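Side-chain contacts in epoxyqueuosine reductase (Streptococcus thermophilus, PDB 5D6S), which belongs to the QueG family of epoxyqueuosine reductases and holds a cobalamin and two iron/sulfur clusters within a single chain: residues L373-M376 against R377-P381; E391-C394 against A395-I399; T300-S303 against F304-F308; Q322-A325 against I326-L329; N336-V339 against K340-I344. All blocks are in the same frame, centred on the assembly; numbering follows the deposited sequence.

Contact 1: L373-M376 against R377-P381; sequences LDYM and RGLSP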
loop_
_atom_site.group_PDB
_atom_site.type_symbol
_atom_site.label_atom_id
_atom_site.label_comp_id
_atom_site.label_asym_id
_atom_site.label_seq_id
_atom_site.Cartn_x
_atom_site.Cartn_y
_atom_site.Cartn_z
ATOM N N LEU A 373 31.559 -20.847 8.267
ATOM C CA LEU A 373 30.912 -21.973 8.956
ATOM C C LEU A 373 31.146 -21.899 10.471
ATOM O O LEU A 373 30.233 -22.112 11.255
ATOM C CB LEU A 373 31.380 -23.316 8.416
ATOM C CG LEU A 373 31.054 -23.568 6.939
ATOM C CD1 LEU A 373 31.712 -24.843 6.457
ATOM C CD2 LEU A 373 29.550 -23.633 6.708
ATOM N N ASP A 374 32.350 -21.521 10.881
ATOM C CA ASP A 374 32.633 -21.352 12.308
ATOM C C ASP A 374 31.829 -20.169 12.902
ATOM O O ASP A 374 31.337 -20.256 14.029
ATOM C CB ASP A 374 34.143 -21.189 12.572
ATOM C CG ASP A 374 34.968 -22.455 12.215
ATOM O OD1 ASP A 374 34.396 -23.433 11.667
ATOM O OD2 ASP A 374 36.203 -22.463 12.484
ATOM N N TYR A 375 31.689 -19.071 12.150
ATOM C CA TYR A 375 30.913 -17.905 12.630
ATOM C C TYR A 375 29.516 -18.370 12.943
ATOM O O TYR A 375 28.993 -18.105 14.025
ATOM C CB TYR A 375 30.854 -16.781 11.580
ATOM C CG TYR A 375 29.835 -15.701 11.897
ATOM C CD1 TYR A 375 30.032 -14.834 12.957
ATOM C CD2 TYR A 375 28.658 -15.565 11.167
ATOM C CE1 TYR A 375 29.099 -13.854 13.299
ATOM C CE2 TYR A 375 27.717 -14.568 11.489
ATOM C CZ TYR A 375 27.950 -13.715 12.558
ATOM O OH TYR A 375 27.056 -12.695 12.917
ATOM N N MET A 376 28.910 -19.036 11.958
ATOM C CA MET A 376 27.497 -19.442 12.017
ATOM C C MET A 376 27.300 -20.494 13.077
ATOM O O MET A 376 26.415 -20.372 13.904
ATOM C CB MET A 376 27.043 -19.964 10.636
ATOM C CG MET A 376 25.573 -20.300 10.486
ATOM S SD MET A 376 24.439 -18.936 10.750
ATOM C CE MET A 376 24.856 -17.880 9.349
ATOM N N ARG A 377 28.156 -21.516 13.066
ATOM C CA ARG A 377 28.110 -22.566 14.083
ATOM C C ARG A 377 28.124 -21.937 15.474
ATOM O O ARG A 377 27.466 -22.420 16.395
ATOM C CB ARG A 377 29.300 -23.544 13.923
ATOM C CG ARG A 377 29.231 -24.812 14.781
ATOM C CD ARG A 377 30.443 -25.740 14.585
ATOM N NE ARG A 377 30.733 -26.044 13.166
ATOM C CZ ARG A 377 31.776 -25.585 12.467
ATOM N NH1 ARG A 377 32.683 -24.795 13.036
ATOM N NH2 ARG A 377 31.924 -25.925 11.185
ATOM N N GLY A 378 28.890 -20.864 15.609
ATOM C CA GLY A 378 29.156 -20.224 16.902
ATOM C C GLY A 378 28.159 -19.192 17.429
ATOM O O GLY A 378 28.320 -18.697 18.542
ATOM N N LEU A 379 27.121 -18.881 16.660
ATOM C CA LEU A 379 26.004 -18.103 17.183
ATOM C C LEU A 379 25.212 -19.038 18.051
ATOM O O LEU A 379 25.144 -20.234 17.767
ATOM C CB LEU A 379 25.078 -17.633 16.061
ATOM C CG LEU A 379 25.657 -16.828 14.901
ATOM C CD1 LEU A 379 24.609 -16.605 13.823
ATOM C CD2 LEU A 379 26.198 -15.505 15.384
ATOM N N SER A 380 24.595 -18.517 19.100
ATOM C CA SER A 380 23.554 -19.282 19.816
ATOM C C SER A 380 22.420 -18.310 20.027
ATOM O O SER A 380 22.473 -17.482 20.919
ATOM C CB SER A 380 24.048 -19.901 21.132
ATOM O OG SER A 380 24.304 -18.921 22.107
ATOM N N PRO A 381 21.432 -18.350 19.131
ATOM C CA PRO A 381 20.373 -17.372 19.129
ATOM C C PRO A 381 19.698 -17.236 20.473
ATOM O O PRO A 381 19.307 -18.221 21.075
ATOM C CB PRO A 381 19.419 -17.928 18.085
ATOM C CG PRO A 381 20.335 -18.505 17.075
ATOM C CD PRO A 381 21.425 -19.144 17.892
#
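Asp-374 and Arg-377, one helical turn apart, form a salt bridge on the outer side of the chain, with OD1 of Asp-374 2.6 Å from NH1 of Arg-377. The two side chains run alongside each other and point the same way. The carboxylate oxygen lies at the edge of the guanidinium, near its plane, whereas NH1 reaches that oxygen from above the carboxylate plane, the two planes being turned 63° apart. A bend at chi3 (-51°) folds the arginine back along the helix, which brings Leu-373 O over one guanidinium face. NH2 makes a long, weak ion pair with Glu-370.

Apolar contacts gather on another side. CD2 of Leu-379 approaches the ring of Tyr-375 obliquely, 3.8 Å from CZ, in an off-centre CH-pi contact, while CD1 of the same leucine rests 3.9 Å from Met-376 SD. The phenol oxygen is hydrogen-bonded to Asp-346, which ties the ring to helix 338-347.

Backbone bonds wind the helix down. Arg-377 N donates to Leu-373 O at 2.8 Å and Gly-378 N to Asp-374 O, before Leu-379 N turns to Met-376 O, three residues back. Met-376 O also accepts from Trp-390 NE1. The arrangement is that of a helix C-terminus leading into the connection of a helical hairpin, here between helices 370-377 and 384-396.

Contact 2: E391-C394 against A395-I399; sequences ELVC and AKWQI
Cys-394 and Ile-399 meet across a Schellman motif that ends helix 384-396 at the carboxyl end of the chain. Ile-399 N donates to Cys-394 O at 3.0 Å in a nearly straight bond (165°), and Gln-398 N makes a weak one to Ala-395 O. Gln-398 is the C-prime residue, and its positive phi of 60° turns the chain back over the last helical turn. Trp-397 N, at the point where helical geometry stops, still donates to Val-393 O.

The side chains of Val-393 and Trp-397 lie side by side and point the same way. With CG1 of the valine anti to its own nitrogen (chi1 169°), that methyl sits squarely over one face of the indole, 3.8 Å from CD2, in a CH-pi contact with the six-membered ring. The tryptophan takes the other common choice: CG is anti to the carbonyl carbon and chi2 is close to zero, which presents the broad face of the ring to the valine. Met-372, Leu-373 and Met-376 of helix 370-377 also pack on the indole, which thereby joins the two helices at the end of the hairpin away from its connection.

Lys-396 is extended from CG to NZ and leads away from the turn, to a salt bridge with Glu-363 and a hydrogen bond to Gly-362 O. On the opposite flank of the motif the approach is looser, with Cys-394 SG lying 4.2 Å from the CD1 methyl of Ile-399.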
loop_
_atom_site.group_PDB
_atom_site.type_symbol
_atom_site.label_atom_id
_atom_site.label_comp_id
_atom_site.label_asym_id
_atom_site.label_seq_id
_atom_site.Cartn_x
_atom_site.Cartn_y
_atom_site.Cartn_z
ATOM N N GLU A 391 18.755 -22.676 12.698
ATOM C CA GLU A 391 18.690 -24.118 12.417
ATOM C C GLU A 391 18.624 -24.394 10.919
ATOM O O GLU A 391 19.238 -25.319 10.432
ATOM C CB GLU A 391 17.487 -24.753 13.103
ATOM C CG GLU A 391 17.679 -24.926 14.584
ATOM C CD GLU A 391 16.401 -25.339 15.305
ATOM O OE1 GLU A 391 15.463 -25.825 14.627
ATOM O OE2 GLU A 391 16.346 -25.171 16.558
ATOM N N LEU A 392 17.857 -23.591 10.203
ATOM C CA LEU A 392 17.718 -23.784 8.766
ATOM C C LEU A 392 19.007 -23.515 8.013
ATOM O O LEU A 392 19.315 -24.227 7.059
ATOM C CB LEU A 392 16.597 -22.895 8.201
ATOM C CG LEU A 392 15.184 -23.457 8.398
ATOM C CD1 LEU A 392 14.121 -22.369 8.300
ATOM C CD2 LEU A 392 14.898 -24.553 7.387
ATOM N N VAL A 393 19.738 -22.464 8.390
ATOM C CA VAL A 393 20.993 -22.141 7.692
ATOM C C VAL A 393 21.989 -23.237 7.997
ATOM O O VAL A 393 22.574 -23.816 7.109
ATOM C CB VAL A 393 21.552 -20.756 8.079
ATOM C CG1 VAL A 393 22.947 -20.596 7.546
ATOM C CG2 VAL A 393 20.662 -19.644 7.530
ATOM N N CYS A 394 22.148 -23.541 9.275
ATOM C CA CYS A 394 22.942 -24.661 9.667
ATOM C C CYS A 394 22.635 -25.895 8.805
ATOM O O CYS A 394 23.528 -26.466 8.185
ATOM C CB CYS A 394 22.748 -24.932 11.146
ATOM S SG CYS A 394 23.603 -23.716 12.183
ATOM N N ALA A 395 21.378 -26.296 8.731
ATOM C CA ALA A 395 21.016 -27.481 7.951
ATOM C C ALA A 395 21.406 -27.341 6.490
ATOM O O ALA A 395 21.885 -28.290 5.870
ATOM C CB ALA A 395 19.530 -27.765 8.053
ATOM N N LYS A 396 21.166 -26.168 5.930
ATOM C CA LYS A 396 21.531 -25.887 4.546
ATOM C C LYS A 396 23.059 -25.974 4.336
ATOM O O LYS A 396 23.520 -26.295 3.263
ATOM C CB LYS A 396 21.001 -24.506 4.180
ATOM C CG LYS A 396 21.441 -23.960 2.840
ATOM C CD LYS A 396 20.776 -22.616 2.616
ATOM C CE LYS A 396 21.084 -22.072 1.235
ATOM N NZ LYS A 396 20.096 -21.016 0.901
ATOM N N TRP A 397 23.832 -25.641 5.364
ATOM C CA TRP A 397 25.284 -25.624 5.264
ATOM C C TRP A 397 25.887 -26.866 5.880
ATOM O O TRP A 397 27.084 -26.919 6.133
ATOM C CB TRP A 397 25.855 -24.371 5.950
ATOM C CG TRP A 397 25.615 -23.074 5.217
ATOM C CD1 TRP A 397 25.025 -22.913 4.022
ATOM C CD2 TRP A 397 26.027 -21.770 5.646
ATOM N NE1 TRP A 397 25.025 -21.580 3.662
ATOM C CE2 TRP A 397 25.640 -20.859 4.648
ATOM C CE3 TRP A 397 26.709 -21.293 6.762
ATOM C CZ2 TRP A 397 25.864 -19.488 4.754
ATOM C CZ3 TRP A 397 26.951 -19.937 6.862
ATOM C CH2 TRP A 397 26.523 -19.047 5.864
ATOM N N GLN A 398 25.051 -27.868 6.136
ATOM C CA GLN A 398 25.537 -29.184 6.516
ATOM C C GLN A 398 26.363 -29.107 7.790
ATOM O O GLN A 398 27.314 -29.856 7.979
ATOM C CB GLN A 398 26.362 -29.766 5.363
ATOM C CG GLN A 398 26.160 -31.253 5.115
ATOM C CD GLN A 398 25.103 -31.526 4.056
ATOM O OE1 GLN A 398 25.260 -31.131 2.900
ATOM N NE2 GLN A 398 24.037 -32.220 4.439
ATOM N N ILE A 399 25.997 -28.187 8.668
ATOM C CA ILE A 399 26.590 -28.125 9.989
ATOM C C ILE A 399 25.803 -29.073 10.868
ATOM O O ILE A 399 24.730 -28.721 11.344
ATOM C CB ILE A 399 26.507 -26.707 10.581
ATOM C CG1 ILE A 399 27.424 -25.765 9.792
ATOM C CG2 ILE A 399 26.849 -26.718 12.075
ATOM C CD1 ILE A 399 27.126 -24.309 10.016
#

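Contact 3: T300-S303 against F304-F308; sequences TNKS and FKETF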
loop_
_atom_site.group_PDB
_atom_site.type_symbol
_atom_site.label_atom_id
_atom_site.label_comp_id
_atom_site.label_asym_id
_atom_site.label_seq_id
_atom_site.Cartn_x
_atom_site.Cartn_y
_atom_site.Cartn_z
ATOM N N THR A 300 18.127 5.680 12.239
ATOM C CA THR A 300 17.542 5.589 13.575
ATOM C C THR A 300 16.104 6.082 13.506
ATOM O O THR A 300 15.659 6.565 12.480
ATOM C CB THR A 300 18.291 6.502 14.560
ATOM O OG1 THR A 300 18.178 7.857 14.109
ATOM C CG2 THR A 300 19.755 6.136 14.632
ATOM N N ASN A 301 15.362 5.968 14.595
ATOM C CA ASN A 301 14.011 6.519 14.609
ATOM C C ASN A 301 13.983 7.985 14.233
ATOM O O ASN A 301 13.090 8.419 13.504
ATOM C CB ASN A 301 13.351 6.351 15.974
ATOM C CG ASN A 301 12.943 4.918 16.244
ATOM O OD1 ASN A 301 12.589 4.160 15.324
ATOM N ND2 ASN A 301 12.992 4.529 17.491
ATOM N N LYS A 302 14.957 8.740 14.753
ATOM C CA LYS A 302 15.070 10.164 14.486
ATOM C C LYS A 302 15.402 10.424 13.018
ATOM O O LYS A 302 14.682 11.181 12.363
ATOM C CB LYS A 302 16.130 10.814 15.381
ATOM C CG LYS A 302 16.069 12.333 15.409
ATOM C CD LYS A 302 17.205 12.975 16.206
ATOM C CE LYS A 302 18.350 13.361 15.284
ATOM N NZ LYS A 302 19.401 14.124 16.000
ATOM N N SER A 303 16.488 9.829 12.507
ATOM C CA SER A 303 16.891 10.102 11.117
ATOM C C SER A 303 15.863 9.563 10.129
ATOM O O SER A 303 15.688 10.134 9.043
ATOM C CB SER A 303 18.291 9.573 10.791
ATOM O OG SER A 303 18.463 8.226 11.182
ATOM N N PHE A 304 15.183 8.482 10.511
ATOM C CA PHE A 304 14.096 7.951 9.699
ATOM C C PHE A 304 12.912 8.934 9.597
ATOM O O PHE A 304 12.399 9.147 8.515
ATOM C CB PHE A 304 13.574 6.619 10.240
ATOM C CG PHE A 304 12.459 6.040 9.413
ATOM C CD1 PHE A 304 12.730 5.396 8.211
ATOM C CD2 PHE A 304 11.132 6.146 9.834
ATOM C CE1 PHE A 304 11.707 4.862 7.436
ATOM C CE2 PHE A 304 10.108 5.605 9.072
ATOM C CZ PHE A 304 10.396 4.972 7.862
ATOM N N LYS A 305 12.467 9.475 10.734
ATOM C CA LYS A 305 11.458 10.548 10.764
ATOM C C LYS A 305 11.808 11.725 9.880
ATOM O O LYS A 305 11.029 12.118 9.031
ATOM C CB LYS A 305 11.274 11.063 12.187
ATOM C CG LYS A 305 9.972 10.637 12.830
ATOM C CD LYS A 305 8.899 11.676 12.581
ATOM C CE LYS A 305 7.514 11.050 12.643
ATOM N NZ LYS A 305 6.446 12.068 12.461
ATOM N N GLU A 306 13.001 12.278 10.055
ATOM C CA GLU A 306 13.411 13.438 9.284
ATOM C C GLU A 306 13.359 13.168 7.789
ATOM O O GLU A 306 13.045 14.055 7.028
ATOM C CB GLU A 306 14.818 13.912 9.710
ATOM C CG GLU A 306 14.838 14.616 11.079
ATOM C CD GLU A 306 16.200 14.607 11.790
ATOM O OE1 GLU A 306 17.231 14.317 11.154
ATOM O OE2 GLU A 306 16.231 14.909 13.005
ATOM N N THR A 307 13.704 11.964 7.353
ATOM C CA THR A 307 13.943 11.703 5.927
ATOM C C THR A 307 12.786 11.017 5.196
ATOM O O THR A 307 12.648 11.184 3.988
ATOM C CB THR A 307 15.200 10.816 5.721
ATOM O OG1 THR A 307 15.230 9.796 6.719
ATOM C CG2 THR A 307 16.474 11.629 5.820
ATOM N N PHE A 308 12.026 10.210 5.922
ATOM C CA PHE A 308 11.012 9.344 5.356
ATOM C C PHE A 308 9.661 9.545 5.999
ATOM O O PHE A 308 8.653 8.973 5.545
ATOM C CB PHE A 308 11.403 7.872 5.543
ATOM C CG PHE A 308 12.325 7.343 4.477
ATOM C CD1 PHE A 308 13.695 7.447 4.607
ATOM C CD2 PHE A 308 11.807 6.763 3.332
ATOM C CE1 PHE A 308 14.549 6.987 3.618
ATOM C CE2 PHE A 308 12.647 6.274 2.356
ATOM C CZ PHE A 308 14.028 6.392 2.491
#
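Lys-302 and Glu-306 cross on the outer surface of helix 301-308, a short helix capped at its start by Thr-300, the N-cap residue. The backbone nitrogen of Thr-300 donates to Ser-303 OG at 2.8 Å, one of the two bonds of a capping box. Ser-303 holds OG between its nitrogen and carbonyl carbon (chi1 50°), where it faces back to the cap.

Followed outward, the glutamate side chain first climbs past the preceding turn. Its CB lies 3.8 Å from Lys-302 O, and CG and CD remain beside that same carbonyl, which accepts the bond from Glu-306 N. Extended beyond CG, the chain carries its tip to the lysine, where OE2 touches the aliphatic part: it lies 3.5 Å from CG and also from CE of Lys-302. A bend of the lysine chain at chi3 carries the ammonium off, leaving NZ 4.4 Å from OE2, beyond a salt bridge but where some attraction between the opposite charges is probable.

Phe-304 turns instead to the interior, packing on Lys-318 and Leu-321 of helix 318-331. CB of Phe-308 lies over one face of its ring, toward the rim, while its own CB comes 3.1 Å from Thr-300 O, the carbonyl that accepts the bond from Phe-304 N.

Contact 4: Q322-A325 against I326-L329; sequences QRNA and IIAL
Ala-325 and Leu-329 are joined by a backbone hydrogen bond, Leu-329 N to Ala-325 O (2.9 Å), in a stretch of alpha-helix 318-331 whose eight residues here are all buried. The methyl of Ala-325 packs on Leu-293 and Phe-296 of helix 293-296.

Ile-326 belongs to a different face. Its CG1 is anti to the carbonyl carbon (chi1 -71°) and lies back along the helix, 3.4 Å from Gln-322 O, the carbonyl to which Ile-326 N donates. The Gln-322 amide points away and is held by Phe-296 O, Leu-299 O and Lys-318. Thr-356 of helix 351-364 lies against both Ile-326 and Ile-327.

Ile-327 runs parallel to Arg-323, one turn earlier. The arginine carries its charge onward, with NE bonded to Gly-246 O, and ND2 of neighbouring Asn-324 donates to Ile-260 O and Thr-242 O; the side chain of Asn-324 lies about 11 Å from the bound cobalamin. The helix is thus stitched to the cofactor-bearing part of the chain by polar tips, while the aliphatic stem of the arginine stays against the helix: its CG packs 4.0 Å from Ile-327 CD1.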
loop_
_atom_site.group_PDB
_atom_site.type_symbol
_atom_site.label_atom_id
_atom_site.label_comp_id
_atom_site.label_asym_id
_atom_site.label_seq_id
_atom_site.Cartn_x
_atom_site.Cartn_y
_atom_site.Cartn_z
ATOM N N GLN A 322 13.096 -1.781 7.450
ATOM C CA GLN A 322 14.462 -2.283 7.552
ATOM C C GLN A 322 14.495 -3.809 7.453
ATOM O O GLN A 322 15.394 -4.369 6.830
ATOM C CB GLN A 322 15.137 -1.764 8.813
ATOM C CG GLN A 322 15.381 -0.257 8.722
ATOM C CD GLN A 322 16.024 0.354 9.955
ATOM O OE1 GLN A 322 15.871 -0.152 11.071
ATOM N NE2 GLN A 322 16.731 1.468 9.759
ATOM N N ARG A 323 13.506 -4.482 8.050
ATOM C CA ARG A 323 13.368 -5.912 7.838
ATOM C C ARG A 323 13.333 -6.202 6.324
ATOM O O ARG A 323 14.027 -7.074 5.834
ATOM C CB ARG A 323 12.081 -6.479 8.518
ATOM C CG ARG A 323 11.607 -7.769 7.858
ATOM C CD ARG A 323 10.604 -8.616 8.602
ATOM N NE ARG A 323 9.151 -8.314 8.587
ATOM C CZ ARG A 323 8.488 -7.429 7.855
ATOM N NH1 ARG A 323 9.055 -6.640 6.957
ATOM N NH2 ARG A 323 7.191 -7.324 8.037
ATOM N N ASN A 324 12.455 -5.490 5.615
ATOM C CA ASN A 324 12.262 -5.700 4.192
ATOM C C ASN A 324 13.536 -5.418 3.404
ATOM O O ASN A 324 13.848 -6.107 2.439
ATOM C CB ASN A 324 11.139 -4.806 3.654
ATOM C CG ASN A 324 9.803 -5.120 4.282
ATOM O OD1 ASN A 324 9.614 -6.194 4.845
ATOM N ND2 ASN A 324 8.863 -4.199 4.180
ATOM N N ALA A 325 14.279 -4.421 3.845
ATOM C CA ALA A 325 15.505 -4.049 3.187
ATOM C C ALA A 325 16.522 -5.152 3.325
ATOM O O ALA A 325 17.272 -5.434 2.380
ATOM C CB ALA A 325 16.039 -2.731 3.761
ATOM N N ILE A 326 16.571 -5.782 4.500
ATOM C CA ILE A 326 17.454 -6.951 4.695
ATOM C C ILE A 326 17.048 -8.035 3.720
ATOM O O ILE A 326 17.889 -8.676 3.084
ATOM C CB ILE A 326 17.402 -7.471 6.124
ATOM C CG1 ILE A 326 18.103 -6.476 7.044
ATOM C CG2 ILE A 326 18.085 -8.823 6.217
ATOM C CD1 ILE A 326 17.707 -6.641 8.483
ATOM N N ILE A 327 15.748 -8.195 3.547
ATOM C CA ILE A 327 15.271 -9.180 2.612
ATOM C C ILE A 327 15.689 -8.835 1.182
ATOM O O ILE A 327 16.061 -9.727 0.406
ATOM C CB ILE A 327 13.770 -9.368 2.736
ATOM C CG1 ILE A 327 13.465 -10.016 4.097
ATOM C CG2 ILE A 327 13.254 -10.254 1.615
ATOM C CD1 ILE A 327 12.010 -9.940 4.535
ATOM N N ALA A 328 15.591 -7.566 0.820
ATOM C CA ALA A 328 15.969 -7.133 -0.522
ATOM C C ALA A 328 17.433 -7.442 -0.749
ATOM O O ALA A 328 17.800 -8.070 -1.749
ATOM C CB ALA A 328 15.727 -5.637 -0.684
ATOM N N LEU A 329 18.273 -7.021 0.198
ATOM C CA LEU A 329 19.701 -7.330 0.122
ATOM C C LEU A 329 19.975 -8.832 -0.045
ATOM O O LEU A 329 20.878 -9.215 -0.787
ATOM C CB LEU A 329 20.424 -6.817 1.351
ATOM C CG LEU A 329 20.519 -5.316 1.351
ATOM C CD1 LEU A 329 21.035 -4.854 2.710
ATOM C CD2 LEU A 329 21.418 -4.818 0.240
#

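Contact 5: N336-V339 against K340-I344; sequences NAIV and KLMEI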
loop_
_atom_site.group_PDB
_atom_site.type_symbol
_atom_site.label_atom_id
_atom_site.label_comp_id
_atom_site.label_asym_id
_atom_site.label_seq_id
_atom_site.Cartn_x
_atom_site.Cartn_y
_atom_site.Cartn_z
ATOM N N ASN A 336 28.212 -7.181 -0.308
ATOM C CA ASN A 336 28.579 -5.975 0.464
ATOM C C ASN A 336 27.775 -5.756 1.730
ATOM O O ASN A 336 28.131 -4.923 2.577
ATOM C CB ASN A 336 28.507 -4.716 -0.400
ATOM C CG ASN A 336 29.511 -4.734 -1.526
ATOM O OD1 ASN A 336 30.508 -5.450 -1.494
ATOM N ND2 ASN A 336 29.222 -3.979 -2.560
ATOM N N ALA A 337 26.694 -6.502 1.888
ATOM C CA ALA A 337 25.889 -6.368 3.096
ATOM C C ALA A 337 26.431 -7.233 4.253
ATOM O O ALA A 337 26.027 -7.066 5.403
ATOM C CB ALA A 337 24.464 -6.723 2.776
ATOM N N ILE A 338 27.307 -8.189 3.941
ATOM C CA ILE A 338 27.621 -9.243 4.899
ATOM C C ILE A 338 28.053 -8.608 6.216
ATOM O O ILE A 338 27.576 -8.997 7.272
ATOM C CB ILE A 338 28.660 -10.227 4.343
ATOM C CG1 ILE A 338 28.026 -11.057 3.215
ATOM C CG2 ILE A 338 29.172 -11.172 5.404
ATOM C CD1 ILE A 338 29.003 -11.889 2.396
ATOM N N VAL A 339 28.950 -7.638 6.159
ATOM C CA VAL A 339 29.526 -7.128 7.393
ATOM C C VAL A 339 28.433 -6.407 8.198
ATOM O O VAL A 339 28.391 -6.467 9.443
ATOM C CB VAL A 339 30.842 -6.322 7.212
ATOM C CG1 VAL A 339 31.074 -5.880 5.782
ATOM C CG2 VAL A 339 30.901 -5.129 8.162
ATOM N N LYS A 340 27.528 -5.748 7.495
ATOM C CA LYS A 340 26.405 -5.095 8.174
ATOM C C LYS A 340 25.444 -6.087 8.833
ATOM O O LYS A 340 24.920 -5.866 9.923
ATOM C CB LYS A 340 25.634 -4.218 7.189
ATOM C CG LYS A 340 24.473 -3.461 7.810
ATOM C CD LYS A 340 24.881 -2.648 9.006
ATOM C CE LYS A 340 23.703 -1.849 9.555
ATOM N NZ LYS A 340 24.106 -1.032 10.728
ATOM N N LEU A 341 25.165 -7.160 8.132
ATOM C CA LEU A 341 24.298 -8.183 8.671
ATOM C C LEU A 341 24.939 -8.760 9.935
ATOM O O LEU A 341 24.256 -9.097 10.886
ATOM C CB LEU A 341 24.045 -9.259 7.598
ATOM C CG LEU A 341 23.278 -8.741 6.368
ATOM C CD1 LEU A 341 23.371 -9.687 5.205
ATOM C CD2 LEU A 341 21.813 -8.496 6.682
ATOM N N MET A 342 26.261 -8.873 9.939
ATOM C CA MET A 342 26.945 -9.472 11.060
ATOM C C MET A 342 26.813 -8.538 12.236
ATOM O O MET A 342 26.661 -8.984 13.356
ATOM C CB MET A 342 28.402 -9.797 10.726
ATOM C CG MET A 342 28.640 -11.156 10.075
ATOM S SD MET A 342 30.258 -11.273 9.221
ATOM C CE MET A 342 30.877 -12.770 10.009
ATOM N N GLU A 343 26.843 -7.239 11.984
ATOM C CA GLU A 343 26.716 -6.218 13.035
ATOM C C GLU A 343 25.324 -6.255 13.664
ATOM O O GLU A 343 25.179 -6.198 14.895
ATOM C CB GLU A 343 27.017 -4.808 12.505
ATOM C CG GLU A 343 28.504 -4.566 12.241
ATOM C CD GLU A 343 28.814 -3.291 11.434
ATOM O OE1 GLU A 343 27.957 -2.378 11.388
ATOM O OE2 GLU A 343 29.922 -3.229 10.837
ATOM N N ILE A 344 24.300 -6.345 12.817
ATOM C CA ILE A 344 22.936 -6.441 13.303
ATOM C C ILE A 344 22.797 -7.656 14.229
ATOM O O ILE A 344 22.258 -7.570 15.321
ATOM C CB ILE A 344 21.965 -6.560 12.117
ATOM C CG1 ILE A 344 21.822 -5.223 11.444
ATOM C CG2 ILE A 344 20.588 -7.039 12.567
ATOM C CD1 ILE A 344 21.244 -5.320 10.062
#
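Ile-338 and Met-342 lie along one ridge near the start of helix 338-347, an amphipathic alpha-helix of the C-terminal helical region that packs against helices 318-331 and 351-364. Apolar contacts of this i to i+4 kind come in two pairs. In the first the side chains point the same way, with SD of Met-342 resting 4.0 Å from CG2 of Ile-338. That methyl branch is anti to the isoleucine nitrogen, with CG1 anti to the carbonyl carbon, while the same residue packs on Leu-361 and Ile-364. In the second pair CD1 of Leu-341 is 4.0 Å from Ala-337 CB. The leucine CG is anti to its carbonyl carbon (chi1 -65°) and leans back over Ala-337 O, 3.4 Å away.

Backbone hydrogen bonds follow the same spacing. Leu-341 N donates to Ala-337 O at 2.9 Å, and Met-342 N and Glu-343 N reach Ile-338 O and Val-339 O in turn.

The two charged side chains diverge. Lys-340, bent at chi2, packs on Leu-294 and Leu-297 and sends NZ to a salt bridge with Glu-298, while Glu-343 is exposed. The glutamate extends beyond CG and runs beside Val-339, and OE2 of Glu-343 lies 3.4 Å from CG2 of Val-339.

All five contacts are local helical ones, but their surroundings differ. Contact 4 is the buried one, its centre about 17 Å from that of the chain; contacts 1 and 3 are at the surface, contacts 2 and 5 partly buried. Contacts 4 and 5 sit on successive helices that touch through aliphatic groups, such as Ile-326 CG2 and Leu-341 CD2 at 3.8 Å. Contacts 1 and 2 likewise belong to successive helices, with sulfur and aromatic packing between them, and contact 1 touches contact 5. Contact 3 touches none. Helix ends characterise contacts 1, 2 and 3, contact 5 lies near a helix start, and contact 4 is mid-helix, with polar tips bonded mostly to backbone carbonyls of other segments.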